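Local coordinates for putative uncharacterized protein (Thermotoga maritima, PDB 3CNL), which binds GTP as a circularly permuted GTPase and is probably required for a late step of 50S ribosomal subunit assembly, at residues N117-K122 and V146-T151; R187-F192 and I196-S201. All blocks are in the same frame, centred on the assembly; numbering follows the deposited sequence.

Interaction 1. Residues N117-K122 and V146-T151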
loop_
_atom_site.group_PDB
_atom_site.type_symbol
_atom_site.label_atom_id
_atom_site.label_comp_id
_atom_site.label_asym_id
_atom_site.label_seq_id
_atom_site.Cartn_x
_atom_site.Cartn_y
_atom_site.Cartn_z
ATOM N N ASN A 117 7.549 -3.115 13.416
ATOM C CA ASN A 117 7.176 -3.506 14.767
ATOM C C ASN A 117 7.243 -5.016 14.971
ATOM O O ASN A 117 7.768 -5.476 15.986
ATOM C CB ASN A 117 5.798 -2.966 15.132
ATOM C CG ASN A 117 5.778 -1.460 15.275
ATOM O OD1 ASN A 117 6.821 -0.789 15.233
ATOM N ND2 ASN A 117 4.577 -0.911 15.441
ATOM N N LYS A 118 6.729 -5.780 14.004
ATOM C CA LYS A 118 6.817 -7.240 14.018
ATOM C C LYS A 118 8.274 -7.708 14.016
ATOM O O LYS A 118 8.687 -8.488 14.880
ATOM C CB LYS A 118 6.081 -7.833 12.816
ATOM C CG LYS A 118 5.755 -9.319 12.952
ATOM C CD LYS A 118 5.206 -9.897 11.646
ATOM C CE LYS A 118 3.827 -9.375 11.321
ATOM N NZ LYS A 118 3.200 -10.190 10.257
ATOM N N LEU A 119 9.047 -7.215 13.049
ATOM C CA LEU A 119 10.484 -7.512 12.939
ATOM C C LEU A 119 11.277 -7.189 14.217
ATOM O O LEU A 119 12.121 -7.981 14.652
ATOM C CB LEU A 119 11.087 -6.750 11.756
ATOM C CG LEU A 119 11.303 -7.392 10.381
ATOM C CD1 LEU A 119 10.347 -8.534 10.082
ATOM C CD2 LEU A 119 11.248 -6.331 9.298
ATOM N N LYS A 120 10.991 -6.034 14.812
ATOM C CA LYS A 120 11.715 -5.547 15.984
ATOM C C LYS A 120 11.352 -6.320 17.258
ATOM O O LYS A 120 12.211 -6.965 17.870
ATOM C CB LYS A 120 11.442 -4.053 16.153
ATOM C CG LYS A 120 12.326 -3.300 17.128
ATOM C CD LYS A 120 12.372 -1.807 16.787
ATOM C CE LYS A 120 10.979 -1.197 16.658
ATOM N NZ LYS A 120 10.998 0.106 15.927
ATOM N N GLY A 121 10.078 -6.254 17.640
ATOM C CA GLY A 121 9.602 -6.818 18.899
ATOM C C GLY A 121 9.895 -5.888 20.063
ATOM O O GLY A 121 9.918 -4.656 19.900
ATOM N N LYS A 122 10.115 -6.476 21.242
ATOM C CA LYS A 122 10.476 -5.711 22.446
ATOM C C LYS A 122 11.934 -5.227 22.420
ATOM O O LYS A 122 12.386 -4.511 23.330
ATOM C CB LYS A 122 10.196 -6.516 23.717
ATOM C CG LYS A 122 8.788 -6.313 24.267
ATOM C CD LYS A 122 8.702 -6.635 25.760
ATOM C CE LYS A 122 9.320 -5.532 26.617
ATOM N NZ LYS A 122 9.184 -5.830 28.068
ATOM N N VAL A 146 21.562 -9.854 11.088
ATOM C CA VAL A 146 21.095 -8.895 10.063
ATOM C C VAL A 146 20.535 -7.590 10.650
ATOM O O VAL A 146 19.820 -7.603 11.665
ATOM C CB VAL A 146 20.236 -9.489 8.867
ATOM C CG1 VAL A 146 20.084 -10.985 8.901
ATOM C CG2 VAL A 146 18.907 -8.716 8.646
ATOM N N LYS A 147 20.920 -6.468 10.046
ATOM C CA LYS A 147 20.551 -5.155 10.559
ATOM C C LYS A 147 19.374 -4.575 9.774
ATOM O O LYS A 147 19.391 -4.583 8.542
ATOM C CB LYS A 147 21.746 -4.206 10.452
ATOM C CG LYS A 147 22.748 -4.345 11.580
ATOM C CD LYS A 147 23.885 -3.378 11.398
ATOM C CE LYS A 147 24.886 -3.506 12.522
ATOM N NZ LYS A 147 25.554 -4.843 12.489
ATOM N N ILE A 148 18.357 -4.086 10.489
ATOM C CA ILE A 148 17.226 -3.386 9.847
ATOM C C ILE A 148 17.037 -1.964 10.415
ATOM O O ILE A 148 16.958 -1.804 11.632
ATOM C CB ILE A 148 15.921 -4.251 9.897
ATOM C CG1 ILE A 148 16.202 -5.636 9.275
ATOM C CG2 ILE A 148 14.762 -3.557 9.126
ATOM C CD1 ILE A 148 15.260 -6.749 9.708
ATOM N N LEU A 149 17.027 -0.942 9.546
ATOM C CA LEU A 149 16.721 0.444 9.958
ATOM C C LEU A 149 15.360 0.526 10.624
ATOM O O LEU A 149 14.381 0.015 10.084
ATOM C CB LEU A 149 16.762 1.406 8.768
ATOM C CG LEU A 149 18.139 1.765 8.207
ATOM C CD1 LEU A 149 18.025 2.537 6.917
ATOM C CD2 LEU A 149 18.950 2.565 9.229
ATOM N N ASP A 150 15.290 1.172 11.787
ATOM C CA ASP A 150 14.057 1.153 12.565
ATOM C C ASP A 150 13.000 2.152 12.072
ATOM O O ASP A 150 11.899 2.210 12.634
ATOM C CB ASP A 150 14.323 1.320 14.082
ATOM C CG ASP A 150 14.798 2.711 14.455
ATOM O OD1 ASP A 150 15.142 3.530 13.564
ATOM O OD2 ASP A 150 14.851 2.998 15.666
ATOM N N THR A 151 13.348 2.942 11.053
ATOM C CA THR A 151 12.397 3.859 10.411
ATOM C C THR A 151 12.294 3.613 8.904
ATOM O O THR A 151 13.317 3.496 8.214
ATOM C CB THR A 151 12.706 5.360 10.693
ATOM O OG1 THR A 151 13.779 5.821 9.856
ATOM C CG2 THR A 151 13.090 5.565 12.126
#
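I148 meets L119 through a single methyl group: its CD1 lies 4.1 Å from CD2 of L119 and equally near the branch carbon CG, the two side chains crossing at about a right angle. CG1 of I148 stands anti to its carbonyl carbon (chi1 -55°), which places CD1 against the L119 side chain. F140 of the neighbouring strand touches both residues, and L90 and L91 of helix 87-94 pack on L119, so this methyl contact is one piece of a larger apolar layer between sheet and helices.

Two residues on, D150 meets K120 near the end of the helix that follows the P-loop; D150 opens a D-T-P-G run consistent with the G3 (Walker B) motif of GTPases. The lysine chain bends at chi3 (53°), which brings NZ of K120 to 4.0 Å from CB of D150 and equally near the backbone O of D150. The charged ends do not touch: NZ of K120 and OD2 of D150 are 4.8 Å apart, while OD1 of D150 accepts a hydrogen bond from the backbone N of Q138.

The contact thus pairs a buried apolar step with a partly exposed one, where attraction between opposite charges probably adds a modest pull without a salt bridge.

Interaction 2. Residues R187-F192 and I196-S201; sequences RAFEIF and IGIESS
The F192 ring carries I196 on one face, where CG2 makes a CH-pi contact 4.2 Å from the centroid and 24° off the ring normal, displaced toward the rim. CD1 of the same isoleucine reaches CZ of F192 at 3.8 Å, the two side chains lying alongside each other and pointing the same way. I198 approaches this ring obliquely, its CD1 3.7 Å from CE2 of F192. The F189 ring is met differently: S200 lies at its edge, with the backbone O in the ring plane 3.6 Å from CE2 of F189 and OG 3.5 Å from CZ. CG2 of I198 also reaches CZ of F189, so the isoleucine spans both phenylalanines through separate methyl groups.

In F192, CG anti to the backbone N (chi1 176°) sends the ring out to where I196 and I198 pass, although CB does not point that way. An alanine in place of F192 is likely to strip I196 and I198 of their shared aromatic partner and open a gap beside F231, whose ring meets that of F192 edge-to-face.

The backbone adds a weak hydrogen bond from I196 N to F192 O. G197 then leaves the helix with positive phi, and S201 N-caps the next helix through OG, bonded to E204 N. The whole is a connection between two consecutive helices, 182-196 and 202-212, its loop folding back on aromatic side chains of the first and capped by serine at the start of the second.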
loop_
_atom_site.group_PDB
_atom_site.type_symbol
_atom_site.label_atom_id
_atom_site.label_comp_id
_atom_site.label_asym_id
_atom_site.label_seq_id
_atom_site.Cartn_x
_atom_site.Cartn_y
_atom_site.Cartn_z
ATOM N N ARG A 187 -13.653 7.585 -10.830
ATOM C CA ARG A 187 -12.749 6.504 -11.266
ATOM C C ARG A 187 -12.567 5.458 -10.167
ATOM O O ARG A 187 -12.658 4.260 -10.403
ATOM C CB ARG A 187 -11.362 7.088 -11.564
ATOM C CG ARG A 187 -10.606 6.548 -12.774
ATOM C CD ARG A 187 -10.098 5.133 -12.752
ATOM N NE ARG A 187 -10.977 4.267 -13.529
ATOM C CZ ARG A 187 -10.710 3.037 -13.966
ATOM N NH1 ARG A 187 -11.656 2.377 -14.615
ATOM N NH2 ARG A 187 -9.535 2.452 -13.767
ATOM N N ALA A 188 -12.244 5.926 -8.975
ATOM C CA ALA A 188 -12.073 5.040 -7.814
ATOM C C ALA A 188 -13.335 4.236 -7.545
ATOM O O ALA A 188 -13.259 3.040 -7.279
ATOM C CB ALA A 188 -11.705 5.853 -6.577
ATOM N N PHE A 189 -14.492 4.890 -7.578
ATOM C CA PHE A 189 -15.757 4.164 -7.391
ATOM C C PHE A 189 -15.962 3.130 -8.517
ATOM O O PHE A 189 -16.321 1.992 -8.252
ATOM C CB PHE A 189 -16.970 5.122 -7.281
ATOM C CG PHE A 189 -18.271 4.407 -7.076
ATOM C CD1 PHE A 189 -18.525 3.738 -5.880
ATOM C CD2 PHE A 189 -19.223 4.357 -8.085
ATOM C CE1 PHE A 189 -19.731 3.036 -5.693
ATOM C CE2 PHE A 189 -20.424 3.665 -7.906
ATOM C CZ PHE A 189 -20.676 3.015 -6.713
ATOM N N GLU A 190 -15.692 3.521 -9.760
ATOM C CA GLU A 190 -15.788 2.599 -10.904
ATOM C C GLU A 190 -14.932 1.334 -10.689
ATOM O O GLU A 190 -15.392 0.206 -10.892
ATOM C CB GLU A 190 -15.371 3.325 -12.191
ATOM C CG GLU A 190 -15.447 2.494 -13.457
ATOM C CD GLU A 190 -15.142 3.328 -14.691
ATOM O OE1 GLU A 190 -16.074 3.560 -15.489
ATOM O OE2 GLU A 190 -13.991 3.789 -14.851
ATOM N N ILE A 191 -13.694 1.533 -10.263
ATOM C CA ILE A 191 -12.780 0.422 -9.979
ATOM C C ILE A 191 -13.337 -0.447 -8.870
ATOM O O ILE A 191 -13.391 -1.678 -9.008
ATOM C CB ILE A 191 -11.352 0.914 -9.616
ATOM C CG1 ILE A 191 -10.717 1.644 -10.795
ATOM C CG2 ILE A 191 -10.444 -0.274 -9.167
ATOM C CD1 ILE A 191 -9.538 2.513 -10.378
ATOM N N PHE A 192 -13.794 0.196 -7.791
ATOM C CA PHE A 192 -14.433 -0.520 -6.708
ATOM C C PHE A 192 -15.653 -1.319 -7.203
ATOM O O PHE A 192 -15.754 -2.537 -6.984
ATOM C CB PHE A 192 -14.836 0.439 -5.575
ATOM C CG PHE A 192 -15.573 -0.240 -4.473
ATOM C CD1 PHE A 192 -14.885 -1.013 -3.547
ATOM C CD2 PHE A 192 -16.972 -0.158 -4.388
ATOM C CE1 PHE A 192 -15.563 -1.670 -2.536
ATOM C CE2 PHE A 192 -17.662 -0.818 -3.375
ATOM C CZ PHE A 192 -16.962 -1.569 -2.451
ATOM N N ILE A 196 -16.124 -5.524 -7.225
ATOM C CA ILE A 196 -17.036 -6.134 -6.266
ATOM C C ILE A 196 -18.375 -6.547 -6.910
ATOM O O ILE A 196 -19.147 -7.308 -6.319
ATOM C CB ILE A 196 -17.204 -5.219 -5.005
ATOM C CG1 ILE A 196 -17.523 -6.053 -3.757
ATOM C CG2 ILE A 196 -18.211 -4.116 -5.252
ATOM C CD1 ILE A 196 -17.695 -5.258 -2.515
ATOM N N GLY A 197 -18.649 -6.065 -8.123
ATOM C CA GLY A 197 -19.871 -6.446 -8.843
ATOM C C GLY A 197 -20.952 -5.384 -8.940
ATOM O O GLY A 197 -21.877 -5.481 -9.764
ATOM N N ILE A 198 -20.864 -4.378 -8.083
ATOM C CA ILE A 198 -21.811 -3.272 -8.093
ATOM C C ILE A 198 -21.961 -2.738 -9.496
ATOM O O ILE A 198 -20.989 -2.628 -10.246
ATOM C CB ILE A 198 -21.326 -2.088 -7.232
ATOM C CG1 ILE A 198 -21.561 -2.347 -5.761
ATOM C CG2 ILE A 198 -22.020 -0.772 -7.637
ATOM C CD1 ILE A 198 -21.027 -1.238 -4.899
ATOM N N GLU A 199 -23.208 -2.453 -9.837
ATOM C CA GLU A 199 -23.554 -1.508 -10.858
ATOM C C GLU A 199 -24.516 -0.635 -10.083
ATOM O O GLU A 199 -25.442 -1.149 -9.453
ATOM C CB GLU A 199 -24.239 -2.193 -12.055
ATOM C CG GLU A 199 -23.280 -2.990 -12.948
ATOM C CD GLU A 199 -23.978 -3.799 -14.043
ATOM O OE1 GLU A 199 -25.191 -3.592 -14.293
ATOM O OE2 GLU A 199 -23.299 -4.654 -14.656
ATOM N N SER A 200 -24.217 0.661 -10.036
ATOM C CA SER A 200 -25.089 1.715 -9.501
ATOM C C SER A 200 -24.416 3.022 -9.928
ATOM O O SER A 200 -23.214 3.024 -10.161
ATOM C CB SER A 200 -25.194 1.639 -7.971
ATOM O OG SER A 200 -23.974 2.049 -7.350
ATOM N N SER A 201 -25.149 4.128 -10.028
ATOM C CA SER A 201 -24.464 5.384 -10.342
ATOM C C SER A 201 -23.678 5.891 -9.116
ATOM O O SER A 201 -24.029 5.609 -7.970
ATOM C CB SER A 201 -25.413 6.448 -10.897
ATOM O OG SER A 201 -25.901 7.304 -9.881
#

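How the interactions relate
Two ways of closing a chain on itself follow one another here. From the N terminus, the chain passes through the first strands of the sheet and the P-loop, which leads into helix 112-120; interaction 1 then joins the end of that helix to strand 147-154, closing a loop that includes strand 139-141 and the unmodelled residues 125-134. It ties helix to sheet within the GTP-binding part of the fold. Interaction 2 opens only after interaction 1 has closed, so the two neither nest nor cross. Its loop is short, joining helix 182-196 to its own exit. With centres 39 Å apart on opposite sides of the chain's centre, the contacts lie in separate regions, the second among the helices that follow the sheet.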